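Local coordinates for protein multicopper oxidase (Arthrobacter sp. FB24, PDB 3GDC) that probably couples the one-electron oxidation of phenolic substrates to the reduction of dioxygen to water, as a trimeric two-domain laccase-type copper enzyme, at residues A[216-221]-A[247-252]. Numbering follows the deposited sequence.
Sequences DPINSF and SQVQGQ
Asn219 and Gln248 join strands 218-223 and 245-249 as an antiparallel hydrogen-bonded pair. Asn219 N gives its hydrogen to Gln248 O at 2.8 Å, and Gln248 N returns one to Asn219 O at 2.9 Å, both nearly straight at 168°. Farther along, a water donates to Pro217 O and accepts from Gln250 N, bridging the two backbones at the type II turn Val249-Gln252, in which Gly251 has a positive phi. The pair forms one margin of a five-stranded sheet in the second cupredoxin-like domain, with 245-249 as the outermost strand within the chain. Apolar packing lies on the face of Ile218, Ser247 and Val249. With CG1 anti to the backbone N (chi1 -165°), Ile218 reaches over the neighbouring strand, its CD1 3.7 Å from Ser247 CB and 4.1 Å from Val249 CG1. This face meets other copies of the protein, Val249 packing on Ser247 of the second subunit. The amides of Gln248 and Gln250 find their partners outside the two segments: Gln248 NE2 bonds Tyr230 OH and Leu209 O on the opposite face, while the side chain of Gln250 lies about 6 Å from a bound copper and its OE1 accepts a hydrogen bond from His271 ND1 of the second subunit.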
loop_
_atom_site.group_PDB
_atom_site.type_symbol
_atom_site.label_atom_id
_atom_site.label_comp_id
_atom_site.label_asym_id
_atom_site.label_seq_id
_atom_site.Cartn_x
_atom_site.Cartn_y
_atom_site.Cartn_z
ATOM N N ASP A 216 10.326 -6.540 -6.129
ATOM C CA ASP A 216 8.969 -6.717 -5.603
ATOM C C ASP A 216 8.388 -5.361 -5.187
ATOM O O ASP A 216 9.056 -4.595 -4.495
ATOM C CB ASP A 216 8.985 -7.670 -4.410
ATOM C CG ASP A 216 9.415 -9.080 -4.790
ATOM O OD1 ASP A 216 8.637 -9.773 -5.488
ATOM O OD2 ASP A 216 10.516 -9.500 -4.374
ATOM N N PRO A 217 7.143 -5.058 -5.600
ATOM C CA PRO A 217 6.618 -3.706 -5.367
ATOM C C PRO A 217 6.274 -3.350 -3.913
ATOM O O PRO A 217 6.234 -2.169 -3.574
ATOM C CB PRO A 217 5.355 -3.661 -6.240
ATOM C CG PRO A 217 4.923 -5.092 -6.356
ATOM C CD PRO A 217 6.176 -5.921 -6.314
ATOM N N ILE A 218 6.015 -4.344 -3.063
ATOM C CA ILE A 218 5.610 -4.040 -1.689
ATOM C C ILE A 218 6.122 -5.079 -0.697
ATOM O O ILE A 218 6.246 -6.269 -1.019
ATOM C CB ILE A 218 4.065 -3.817 -1.569
ATOM C CG1 ILE A 218 3.691 -3.144 -0.236
ATOM C CG2 ILE A 218 3.296 -5.127 -1.770
ATOM C CD1 ILE A 218 2.418 -2.299 -0.287
ATOM N N ASN A 219 6.446 -4.604 0.499
ATOM C CA ASN A 219 6.859 -5.479 1.585
ATOM C C ASN A 219 5.881 -5.282 2.730
ATOM O O ASN A 219 5.113 -4.319 2.735
ATOM C CB ASN A 219 8.300 -5.179 2.019
ATOM C CG ASN A 219 9.027 -6.412 2.552
ATOM O OD1 ASN A 219 8.400 -7.373 3.029
ATOM N ND2 ASN A 219 10.360 -6.389 2.470
ATOM N N SER A 220 5.861 -6.211 3.681
ATOM C CA SER A 220 5.030 -6.029 4.859
ATOM C C SER A 220 5.722 -6.560 6.106
ATOM O O SER A 220 6.819 -7.134 6.034
ATOM C CB SER A 220 3.641 -6.655 4.668
ATOM O OG SER A 220 3.725 -8.058 4.522
ATOM N N PHE A 221 5.078 -6.333 7.245
ATOM C CA PHE A 221 5.623 -6.654 8.562
ATOM C C PHE A 221 4.473 -7.016 9.465
ATOM O O PHE A 221 3.541 -6.223 9.627
ATOM C CB PHE A 221 6.355 -5.432 9.146
ATOM C CG PHE A 221 6.917 -5.645 10.528
ATOM C CD1 PHE A 221 8.276 -5.890 10.711
ATOM C CD2 PHE A 221 6.092 -5.566 11.654
ATOM C CE1 PHE A 221 8.807 -6.078 11.999
ATOM C CE2 PHE A 221 6.613 -5.765 12.940
ATOM C CZ PHE A 221 7.967 -6.015 13.110
ATOM N N SER A 247 2.315 -2.263 5.744
ATOM C CA SER A 247 2.964 -2.429 4.443
ATOM C C SER A 247 3.813 -1.209 4.086
ATOM O O SER A 247 3.533 -0.086 4.544
ATOM C CB SER A 247 1.920 -2.681 3.352
ATOM O OG SER A 247 1.084 -1.544 3.186
ATOM N N GLN A 248 4.842 -1.449 3.278
ATOM C CA GLN A 248 5.746 -0.408 2.799
ATOM C C GLN A 248 6.200 -0.740 1.387
ATOM O O GLN A 248 6.655 -1.848 1.129
ATOM C CB GLN A 248 6.980 -0.343 3.707
ATOM C CG GLN A 248 6.699 0.059 5.161
ATOM C CD GLN A 248 7.964 0.060 6.017
ATOM O OE1 GLN A 248 8.980 -0.508 5.630
ATOM N NE2 GLN A 248 7.900 0.704 7.181
ATOM N N VAL A 249 6.110 0.215 0.466
ATOM C CA VAL A 249 6.779 0.051 -0.820
ATOM C C VAL A 249 8.246 0.440 -0.612
ATOM O O VAL A 249 8.615 0.920 0.461
ATOM C CB VAL A 249 6.149 0.932 -1.920
ATOM C CG1 VAL A 249 4.659 0.605 -2.082
ATOM C CG2 VAL A 249 6.372 2.452 -1.615
ATOM N N GLN A 250 9.080 0.249 -1.625
ATOM C CA GLN A 250 10.493 0.609 -1.489
ATOM C C GLN A 250 10.616 2.114 -1.256
ATOM O O GLN A 250 9.969 2.907 -1.949
ATOM C CB GLN A 250 11.280 0.207 -2.732
ATOM C CG GLN A 250 12.782 0.310 -2.525
ATOM C CD GLN A 250 13.564 0.235 -3.814
ATOM O OE1 GLN A 250 13.331 1.008 -4.749
ATOM N NE2 GLN A 250 14.516 -0.688 -3.870
ATOM N N GLY A 251 11.420 2.497 -0.265
ATOM C CA GLY A 251 11.580 3.914 0.068
ATOM C C GLY A 251 10.713 4.334 1.239
ATOM O O GLY A 251 11.006 5.345 1.872
ATOM N N GLN A 252 9.653 3.572 1.538
ATOM C CA GLN A 252 8.844 3.850 2.726
ATOM C C GLN A 252 9.473 3.238 3.972
ATOM O O GLN A 252 10.199 2.251 3.900
ATOM C CB GLN A 252 7.376 3.398 2.581
ATOM C CG GLN A 252 6.558 4.225 1.574
ATOM C CD GLN A 252 5.082 3.846 1.526
ATOM O OE1 GLN A 252 4.200 4.712 1.576
ATOM N NE2 GLN A 252 4.804 2.563 1.438
HETATM O O HOH W 1 8.407 -0.448 -4.438
#